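Local atomic coordinates of glycerol dehydrogenase (Bacillus coagulans, PDB entry 6CSJ), a protein that probably catalyses the NAD-dependent oxidation of glycerol as a polyol dehydrogenase and, in this doubly substituted form, has acquired D-lactate dehydrogenase activity. Residues T2-S7 against T189-R194; A179-R184 against G249-H254; D208-E213 against E235-L240; A255-L260 against E273-G278. The protein carries 2 engineered substitutions. One frame throughout, in Å; residues are numbered along the deposited sequence.

Contact 1: residues T2-S7 against T189-R194; sequences TKIITS and TMAGGR
The guanidinium of Arg194 is approached obliquely by the carbonyl oxygen of Thr2 and by CE of Lys3, 4.1 Å from Arg194 NH2. Its two terminal nitrogens bond outside the contact, NH1 to Asn186 OD1 and NH2 to Met1 O. These carbonyl-type acceptors probably ease the nearness of the like-charged Lys3 NZ. Behind the guanidinium, the backbones form a single bridge between Lys3 and Arg194. Arg194 N donates to Thr2 O (2.9 Å, N-H...O 165°), in the carbonyl plane, while the return bond from Ile4 N to Arg194 O is weak at 3.4 Å. Water 1 fills in beside the bridge, donating to Ile4 O at 2.6 Å and to Arg194 O and accepting from Thr189 OG1. Gly193 lies tight against the extended residues 2-7, where a CB would collide with Thr2 O. Ile4 and Thr6 both point at the turn Thr189-Gly192. With CG1 of Ile4 anti to the carbonyl carbon (chi1 -56°), CD1 reaches along the turn to Gly192 C at 3.7 Å, and CG2, the other branch, meets Ala191 CB at 4.1 Å. Thr6 CG2 touches the same methyl, 3.6 Å from Ala191 CB. Shortening Ile4 to an alanine would probably uncover the Gly192-Gly193 peptide and take away the branch that lies against the Ala191 methyl. The N-terminal residues are thus fastened at the surface to the loop before helix 197-221 by one good backbone bond, a shared water and a thin apolar layer, with two positive side chains held close together at one end.

Contact 2: residues A179-R184 against G249-H254; sequences ARATKR and GLAAAH
Thr182 stands broadside to Gly249: its CB and CG2 both lie 4.1 Å from Gly249 CA, and its OG1 is nearer still at 3.6 Å. With OG1 beside its own backbone N (chi1 -60°), the hydroxyl turns back along helix 175-185 and bonds to the carbonyl of Glu178. The same oxygen sits 3.3 Å from Leu250 O, but the angle is poor and no bond forms; Leu250 O is served instead by Asn338 ND2. Beside it, the methyls of Ala181 and Ala251 point at each other, CB to CB 4.3 Å, and the side chain of Gln282 from helix 271-285 touches both. Ala179 adds backbone proximity, its N lying 3.5 Å from Gly249 O. Gly249 leaves helix 228-248 with a positive phi of 118°, and the position a CB would take lies 2.4 Å from Thr182 OG1, so the helix can come this close only to a bare alpha carbon. Ala251 is the N-cap residue of helix 252-259. Its backbone N bonds to Glu178 OE2, while OE1 of that carboxylate holds His254 ND1. The two segments are therefore joined by close small-residue packing without a direct hydrogen bond. The bonds made run to residues around it, Leu250 O to Asn338 and Ala251 N to Glu178, which ties helix 252-259 to helix 175-185; the threonine hydroxyl, already committed to its own helix, probably offers Leu250 O little attraction.

Contact 3: residues D208-E213 against E235-L240; sequences DTQILE and EANTYL
Gln210 and Asn237 join two helices through their side-chain amides at a buried contact. From Gln210 CB, which leaves its helix neither toward nor away from the partner, CG lies anti to the carbonyl carbon, and a bend at chi2 (-57°) swings the amide across. CD comes to 3.7 Å from Asn237 OD1, with OE1 scarcely farther from that oxygen. NE2, at the end, donates to Asn237 OD1 at 2.9 Å, arriving nearly along the C=O axis though tilted from the plane of its own amide, and the N-H...O angle is a moderate 143°. The two amide planes are 19° apart, although the side chains cross at about a right angle. NE2 also rests 3.5 Å from the methyl of Ala236, whose CB is also touched by Thr209 CG2 at 3.9 Å. Leu240 CD1 meets Thr209 OG1 at 4.2 Å, a hydroxyl bonded to Leu205 O of its own helix. Asn237 is anchored at its other end, ND2 giving a hydrogen bond to Ala118 O, which probably fixes OD1 toward Gln210. Met169 and Ala172 of helix 162-173 and Phe299 of helix 290-303 also touch the glutamine. The segments run antiparallel, axes 10.2 Å apart, as the arms of a helical hairpin formed by helices 197-221 and 228-248, an element of the all-helical C-terminal domain of iron-containing alcohol dehydrogenases.

Contact 4: residues A255-L260 against E273-G278; sequences AIHNGL and EKVAFG
Two helices consecutive in the all-helical part of this dehydrogenase, 252-259 and 271-285, cross at 121° where His257 meets Lys274 and Val275; their segment axes approach to 8.4 Å. The imidazole of His257 is carried out by a CG anti to the backbone N (chi1 158°). Its CD2 lies 3.9 Å from Lys274 CB, and the lysine chain bends back so that CE also comes near CD2. Val275 offers its CG2 branch, 3.9 Å from His257 CB and slanting over toward CD2. On the other side of the imidazole, ND1 donates to Asn258 OD1 at 2.9 Å; the acceptor sits at the ring edge, in plane, which helps set the ring's rotation. With His257 cut back to an alanine, Lys274 CB and Val275 CG2 would probably lose much of their cover and Asn258 OD1 this donor. Lys274 NZ ends on the carbonyls of Met269 and Thr266, so the loop joining the two helices is tied back beside the histidine. On the preceding residue, Ile256 CG2 rests 4.1 Å from Gly278 CA, and the CA atoms of Ile256 and Gly278 are 5.4 Å apart, a close approach at a position with no side chain. Leu260 CD1 touches Phe277 CD2 at 4.2 Å, an oblique apolar contact. The crossing is enclosed by further helices: Ile256 and Phe277 pack on Ile352 of helix 345-365, Leu260 packs on Val325 of helix 319-329, and the ring of His271, at the start of helix 271-285, meets that of His257.

Apart from residues 2-7, which lead toward strand 10-14, every segment belongs to the helical half of the chain. Contacts 1 and 2 interleave along the sequence and touch, Thr189 and Met190 packing on Gly249 and Leu250, with centres about 13 Å apart. Contact 3 is nested inside the loop closed by contact 2 yet touches neither contact 2 nor contact 4; it reaches contact 1 through a probable hydrogen bond between Tyr239 OH and Ser7 OG. Contact 4 comes last, shares helix 252-259 with contact 2 and lies about 14 Å from it between centres, joined where Ala253 and His254 meet Val275 and Gly278. Together they join the N-terminal residues and neighbouring helices beside the parallel sheet.

Contact 1: residues T2-S7 against T189-R194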
# COMPACT_ATOMS: atom_id res chain seq x y z
N THR A 2 25.86 -4.34 -4.19
CA THR A 2 25.21 -3.08 -4.53
C THR A 2 24.02 -2.76 -3.62
O THR A 2 23.21 -3.64 -3.31
CB THR A 2 24.72 -3.10 -6.00
OG1 THR A 2 25.82 -3.39 -6.86
CG2 THR A 2 24.13 -1.74 -6.44
N LYS A 3 23.92 -1.50 -3.21
CA LYS A 3 22.75 -0.99 -2.46
C LYS A 3 21.96 -0.06 -3.39
O LYS A 3 22.56 0.74 -4.12
CB LYS A 3 23.18 -0.23 -1.20
CG LYS A 3 23.97 -1.06 -0.18
CD LYS A 3 24.84 -0.21 0.76
CE LYS A 3 26.34 -0.62 0.87
NZ LYS A 3 26.92 -0.56 -0.51
N ILE A 4 20.64 -0.20 -3.38
CA ILE A 4 19.76 0.64 -4.19
C ILE A 4 18.61 1.17 -3.34
O ILE A 4 18.02 0.43 -2.54
CB ILE A 4 19.18 -0.13 -5.42
CG1 ILE A 4 20.30 -0.73 -6.27
CG2 ILE A 4 18.30 0.79 -6.27
CD1 ILE A 4 19.82 -1.62 -7.41
N ILE A 5 18.30 2.45 -3.52
CA ILE A 5 17.06 3.05 -3.01
C ILE A 5 16.40 3.73 -4.21
O ILE A 5 17.07 4.42 -4.99
CB ILE A 5 17.27 4.03 -1.82
CG1 ILE A 5 15.92 4.54 -1.28
CG2 ILE A 5 18.18 5.21 -2.17
CD1 ILE A 5 16.03 5.26 0.05
N THR A 6 15.10 3.48 -4.36
CA THR A 6 14.31 4.05 -5.43
C THR A 6 13.19 4.90 -4.85
O THR A 6 12.78 4.70 -3.70
CB THR A 6 13.69 2.97 -6.32
OG1 THR A 6 12.69 2.27 -5.59
CG2 THR A 6 14.74 2.00 -6.80
N SER A 7 12.69 5.84 -5.65
CA SER A 7 11.70 6.80 -5.20
C SER A 7 10.91 7.39 -6.36
O SER A 7 11.42 7.45 -7.49
CB SER A 7 12.41 7.93 -4.43
OG SER A 7 11.55 8.97 -4.04
N THR A 189 16.04 -6.31 -2.01
CA THR A 189 14.72 -5.69 -2.00
C THR A 189 14.08 -5.65 -3.40
O THR A 189 14.75 -5.95 -4.40
CB THR A 189 14.84 -4.25 -1.44
OG1 THR A 189 15.53 -3.40 -2.38
CG2 THR A 189 15.63 -4.26 -0.14
N MET A 190 12.81 -5.24 -3.48
CA MET A 190 12.17 -4.95 -4.78
C MET A 190 12.92 -3.89 -5.61
O MET A 190 12.87 -3.91 -6.83
CB MET A 190 10.70 -4.49 -4.59
CG MET A 190 9.71 -5.56 -4.16
SD MET A 190 9.65 -6.97 -5.28
CE MET A 190 9.04 -6.27 -6.83
N ALA A 191 13.61 -2.97 -4.95
CA ALA A 191 14.46 -1.99 -5.64
C ALA A 191 15.69 -2.62 -6.32
O ALA A 191 16.36 -1.95 -7.10
CB ALA A 191 14.90 -0.89 -4.68
N GLY A 192 16.03 -3.87 -5.97
CA GLY A 192 17.00 -4.67 -6.72
C GLY A 192 18.40 -4.81 -6.13
O GLY A 192 19.28 -5.39 -6.76
N GLY A 193 18.61 -4.27 -4.93
CA GLY A 193 19.89 -4.41 -4.25
C GLY A 193 19.70 -4.68 -2.77
O GLY A 193 18.58 -4.98 -2.32
N ARG A 194 20.78 -4.54 -2.03
CA ARG A 194 20.74 -4.58 -0.57
C ARG A 194 20.21 -3.25 0.00
O ARG A 194 20.04 -2.26 -0.73
CB ARG A 194 22.12 -4.97 -0.01
CG ARG A 194 22.53 -6.37 -0.45
CD ARG A 194 23.76 -6.88 0.28
NE ARG A 194 24.90 -6.00 0.09
CZ ARG A 194 25.69 -5.48 1.04
NH1 ARG A 194 25.55 -5.78 2.33
NH2 ARG A 194 26.70 -4.68 0.68
O HOH W 1 17.93 -2.18 -2.37

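Contact 2: residues A179-R184 against G249-H254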
# COMPACT_ATOMS: atom_id res chain seq x y z
N ALA A 179 11.73 -4.81 6.87
CA ALA A 179 13.00 -4.20 6.44
C ALA A 179 14.16 -4.58 7.35
O ALA A 179 15.26 -4.87 6.87
CB ALA A 179 12.87 -2.69 6.35
N ARG A 180 13.92 -4.56 8.66
CA ARG A 180 14.91 -5.00 9.66
C ARG A 180 15.35 -6.44 9.39
O ARG A 180 16.54 -6.73 9.37
CB ARG A 180 14.34 -4.90 11.08
CG ARG A 180 15.34 -5.21 12.19
CD ARG A 180 14.77 -4.92 13.58
NE ARG A 180 13.70 -5.86 13.93
CZ ARG A 180 13.00 -5.84 15.07
NH1 ARG A 180 13.23 -4.91 15.99
NH2 ARG A 180 12.05 -6.74 15.30
N ALA A 181 14.37 -7.32 9.18
CA ALA A 181 14.65 -8.72 8.88
C ALA A 181 15.51 -8.89 7.63
O ALA A 181 16.52 -9.61 7.65
CB ALA A 181 13.34 -9.49 8.73
N THR A 182 15.12 -8.22 6.55
CA THR A 182 15.83 -8.27 5.28
C THR A 182 17.27 -7.75 5.39
O THR A 182 18.19 -8.37 4.86
CB THR A 182 15.08 -7.48 4.19
OG1 THR A 182 13.77 -8.03 3.99
CG2 THR A 182 15.85 -7.51 2.87
N LYS A 183 17.46 -6.63 6.09
CA LYS A 183 18.81 -6.10 6.28
C LYS A 183 19.67 -7.03 7.14
O LYS A 183 20.85 -7.26 6.81
CB LYS A 183 18.76 -4.70 6.89
CG LYS A 183 20.07 -3.94 6.82
CD LYS A 183 19.88 -2.51 7.27
CE LYS A 183 21.02 -1.61 6.82
NZ LYS A 183 22.27 -1.95 7.53
N ARG A 184 19.09 -7.58 8.21
CA ARG A 184 19.75 -8.59 9.06
C ARG A 184 20.19 -9.79 8.23
O ARG A 184 21.31 -10.26 8.38
CB ARG A 184 18.82 -9.09 10.18
CG ARG A 184 19.05 -8.47 11.55
CD ARG A 184 17.90 -8.86 12.49
NE ARG A 184 17.70 -7.91 13.59
CZ ARG A 184 16.67 -7.91 14.45
NH1 ARG A 184 15.69 -8.79 14.36
NH2 ARG A 184 16.63 -6.99 15.41
N GLY A 249 12.70 -3.97 2.03
CA GLY A 249 12.47 -5.41 1.87
C GLY A 249 11.15 -5.83 2.48
O GLY A 249 10.74 -5.30 3.50
N LEU A 250 10.49 -6.79 1.84
CA LEU A 250 9.35 -7.48 2.44
C LEU A 250 9.85 -8.80 3.06
O LEU A 250 10.96 -9.26 2.77
CB LEU A 250 8.26 -7.73 1.40
CG LEU A 250 7.56 -6.52 0.76
CD1 LEU A 250 8.47 -5.64 -0.06
CD2 LEU A 250 6.48 -7.08 -0.15
N ALA A 251 9.00 -9.42 3.88
CA ALA A 251 9.38 -10.62 4.61
C ALA A 251 8.14 -11.46 4.99
O ALA A 251 7.29 -11.71 4.13
CB ALA A 251 10.25 -10.27 5.81
N ALA A 252 8.01 -11.86 6.25
CA ALA A 252 7.01 -12.86 6.62
C ALA A 252 5.60 -12.31 6.64
O ALA A 252 4.67 -13.03 6.32
CB ALA A 252 7.35 -13.46 7.98
N ALA A 253 5.45 -11.05 7.04
CA ALA A 253 4.13 -10.41 7.17
C ALA A 253 3.37 -10.35 5.85
O ALA A 253 2.19 -10.69 5.82
CB ALA A 253 4.25 -9.02 7.75
N HIS A 254 4.04 -9.93 4.78
CA HIS A 254 3.42 -9.92 3.45
C HIS A 254 3.18 -11.32 2.90
O HIS A 254 2.13 -11.57 2.30
CB HIS A 254 4.19 -9.04 2.44
CG HIS A 254 3.71 -7.61 2.41
ND1 HIS A 254 3.92 -6.74 3.46
CD2 HIS A 254 2.89 -6.96 1.54
CE1 HIS A 254 3.34 -5.58 3.19
NE2 HIS A 254 2.73 -5.68 2.02

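Contact 3: residues D208-E213 against E235-L240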
# COMPACT_ATOMS: atom_id res chain seq x y z
N ASP A 208 7.58 4.31 14.13
CA ASP A 208 7.50 5.29 15.22
C ASP A 208 6.34 6.27 15.05
O ASP A 208 5.68 6.62 16.04
CB ASP A 208 8.80 6.10 15.32
CG ASP A 208 9.98 5.28 15.80
OD1 ASP A 208 9.79 4.15 16.28
OD2 ASP A 208 11.12 5.77 15.69
N THR A 209 6.10 6.70 13.81
CA THR A 209 4.99 7.61 13.51
C THR A 209 3.63 6.94 13.74
O THR A 209 2.73 7.58 14.27
CB THR A 209 5.08 8.17 12.06
OG1 THR A 209 6.36 8.79 11.85
CG2 THR A 209 4.00 9.19 11.79
N GLN A 210 3.50 5.67 13.39
CA GLN A 210 2.25 4.94 13.67
C GLN A 210 1.96 4.91 15.17
O GLN A 210 0.84 5.25 15.58
CB GLN A 210 2.27 3.51 13.12
CG GLN A 210 2.45 3.38 11.62
CD GLN A 210 1.40 4.12 10.81
OE1 GLN A 210 0.23 4.18 11.20
NE2 GLN A 210 1.81 4.69 9.67
N ILE A 211 2.96 4.55 15.97
CA ILE A 211 2.81 4.43 17.43
C ILE A 211 2.45 5.79 18.06
O ILE A 211 1.50 5.88 18.84
CB ILE A 211 4.08 3.81 18.11
CG1 ILE A 211 4.38 2.40 17.57
CG2 ILE A 211 3.97 3.78 19.63
CD1 ILE A 211 3.22 1.42 17.62
N LEU A 212 3.19 6.83 17.70
CA LEU A 212 2.97 8.18 18.27
C LEU A 212 1.70 8.89 17.77
O LEU A 212 1.07 9.62 18.54
CB LEU A 212 4.20 9.07 18.01
CG LEU A 212 5.51 8.63 18.71
CD1 LEU A 212 6.72 9.39 18.19
CD2 LEU A 212 5.39 8.79 20.24
N GLU A 213 1.33 8.67 16.50
CA GLU A 213 0.33 9.50 15.81
C GLU A 213 -0.96 8.80 15.39
O GLU A 213 -1.94 9.49 15.09
CB GLU A 213 0.95 10.13 14.57
CG GLU A 213 2.23 10.93 14.80
CD GLU A 213 1.99 12.26 15.48
OE1 GLU A 213 1.18 13.05 14.94
OE2 GLU A 213 2.59 12.51 16.53
N GLU A 235 1.58 10.74 5.24
CA GLU A 235 2.97 10.65 4.79
C GLU A 235 3.57 9.28 5.16
O GLU A 235 4.21 8.63 4.32
CB GLU A 235 3.83 11.79 5.37
CG GLU A 235 5.24 11.83 4.79
CD GLU A 235 6.21 12.76 5.49
OE1 GLU A 235 5.79 13.76 6.13
OE2 GLU A 235 7.43 12.49 5.38
N ALA A 236 3.35 8.84 6.40
CA ALA A 236 3.87 7.54 6.86
C ALA A 236 3.28 6.34 6.11
O ALA A 236 4.02 5.44 5.70
CB ALA A 236 3.64 7.39 8.36
N ASN A 237 1.96 6.35 5.92
CA ASN A 237 1.25 5.32 5.17
C ASN A 237 1.67 5.22 3.70
O ASN A 237 1.52 4.15 3.10
CB ASN A 237 -0.26 5.55 5.21
CG ASN A 237 -0.88 5.22 6.56
OD1 ASN A 237 -0.17 4.94 7.54
ND2 ASN A 237 -2.21 5.24 6.63
N THR A 238 2.18 6.31 3.13
CA THR A 238 2.43 6.39 1.70
C THR A 238 3.92 6.49 1.37
O THR A 238 4.50 5.56 0.79
CB THR A 238 1.65 7.56 1.08
OG1 THR A 238 0.29 7.51 1.54
CG2 THR A 238 1.66 7.48 -0.44
N TYR A 239 4.57 7.58 1.72
CA TYR A 239 5.98 7.73 1.35
C TYR A 239 6.88 6.85 2.21
O TYR A 239 7.59 6.01 1.67
CB TYR A 239 6.44 9.18 1.43
CG TYR A 239 7.79 9.40 0.78
CD1 TYR A 239 7.89 9.52 -0.60
CD2 TYR A 239 8.96 9.47 1.52
CE1 TYR A 239 9.10 9.68 -1.24
CE2 TYR A 239 10.20 9.66 0.88
CZ TYR A 239 10.25 9.76 -0.51
OH TYR A 239 11.43 9.93 -1.19
N LEU A 240 6.82 7.03 3.52
CA LEU A 240 7.73 6.34 4.44
C LEU A 240 7.62 4.82 4.31
O LEU A 240 8.63 4.12 4.18
CB LEU A 240 7.47 6.73 5.90
CG LEU A 240 7.50 8.20 6.31
CD1 LEU A 240 7.31 8.33 7.82
CD2 LEU A 240 8.80 8.85 5.86

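Contact 4: residues A255-L260 against E273-G278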
# COMPACT_ATOMS: atom_id res chain seq x y z
N ALA A 255 4.13 -12.24 3.13
CA ALA A 255 3.95 -13.64 2.75
C ALA A 255 2.75 -14.26 3.45
O ALA A 255 1.95 -14.94 2.82
CB ALA A 255 5.20 -14.44 3.02
N ILE A 256 2.62 -13.99 4.75
CA ILE A 256 1.48 -14.48 5.53
C ILE A 256 0.17 -13.82 5.08
O ILE A 256 -0.86 -14.50 5.03
CB ILE A 256 1.74 -14.36 7.06
CG1 ILE A 256 2.84 -15.35 7.48
CG2 ILE A 256 0.47 -14.65 7.87
CD1 ILE A 256 3.48 -15.05 8.83
N HIS A 257 0.21 -12.52 4.75
CA HIS A 257 -0.93 -11.85 4.08
C HIS A 257 -1.40 -12.63 2.83
O HIS A 257 -2.59 -12.88 2.67
CB HIS A 257 -0.59 -10.39 3.71
CG HIS A 257 -1.43 -9.83 2.60
ND1 HIS A 257 -1.13 -10.02 1.27
CD2 HIS A 257 -2.57 -9.10 2.62
CE1 HIS A 257 -2.04 -9.43 0.52
NE2 HIS A 257 -2.93 -8.86 1.31
N ASN A 258 -0.45 -13.02 1.97
CA ASN A 258 -0.77 -13.75 0.74
C ASN A 258 -1.36 -15.12 1.03
O ASN A 258 -2.36 -15.50 0.42
CB ASN A 258 0.47 -13.93 -0.15
CG ASN A 258 0.96 -12.62 -0.74
OD1 ASN A 258 0.31 -11.59 -0.63
ND2 ASN A 258 2.12 -12.66 -1.38
N GLY A 259 -0.77 -15.84 1.97
CA GLY A 259 -1.28 -17.14 2.39
C GLY A 259 -2.69 -17.14 2.95
O GLY A 259 -3.42 -18.12 2.80
N LEU A 260 -3.09 -16.04 3.59
CA LEU A 260 -4.43 -15.93 4.16
C LEU A 260 -5.56 -15.93 3.12
O LEU A 260 -6.72 -16.14 3.50
CB LEU A 260 -4.53 -14.69 5.07
CG LEU A 260 -3.82 -14.88 6.45
CD1 LEU A 260 -3.58 -13.57 7.14
CD2 LEU A 260 -4.62 -15.75 7.39
N GLU A 273 -5.18 -4.47 6.95
CA GLU A 273 -5.75 -5.15 8.11
C GLU A 273 -5.16 -6.55 8.25
O GLU A 273 -4.76 -6.96 9.34
CB GLU A 273 -7.28 -5.22 8.00
CG GLU A 273 -7.95 -3.84 8.08
CD GLU A 273 -9.44 -3.85 7.77
OE1 GLU A 273 -9.92 -4.72 7.01
OE2 GLU A 273 -10.14 -2.94 8.28
N LYS A 274 -5.05 -7.27 7.14
CA LYS A 274 -4.43 -8.59 7.14
C LYS A 274 -2.91 -8.51 7.36
O LYS A 274 -2.35 -9.39 8.02
CB LYS A 274 -4.77 -9.37 5.87
CG LYS A 274 -6.22 -9.84 5.86
CD LYS A 274 -6.63 -10.54 4.57
CE LYS A 274 -6.56 -9.62 3.36
NZ LYS A 274 -7.66 -9.90 2.40
N VAL A 275 -2.26 -7.49 6.81
CA VAL A 275 -0.84 -7.27 7.04
C VAL A 275 -0.56 -7.00 8.53
O VAL A 275 0.48 -7.43 9.04
CB VAL A 275 -0.27 -6.14 6.13
CG1 VAL A 275 1.13 -5.71 6.54
CG2 VAL A 275 -0.24 -6.62 4.69
N ALA A 276 -1.47 -6.31 9.22
CA ALA A 276 -1.31 -6.06 10.66
C ALA A 276 -1.20 -7.37 11.45
O ALA A 276 -0.34 -7.50 12.32
CB ALA A 276 -2.47 -5.24 11.21
N PHE A 277 -2.08 -8.33 11.13
CA PHE A 277 -2.04 -9.63 11.78
C PHE A 277 -0.81 -10.43 11.36
O PHE A 277 -0.20 -11.11 12.18
CB PHE A 277 -3.30 -10.46 11.51
CG PHE A 277 -3.21 -11.85 12.07
CD1 PHE A 277 -3.42 -12.09 13.42
CD2 PHE A 277 -2.85 -12.93 11.25
CE1 PHE A 277 -3.30 -13.37 13.95
CE2 PHE A 277 -2.73 -14.21 11.77
CZ PHE A 277 -2.96 -14.43 13.11
N GLY A 278 -0.46 -10.35 10.08
CA GLY A 278 0.78 -10.92 9.56
C GLY A 278 2.03 -10.39 10.26
O GLY A 278 3.01 -11.11 10.42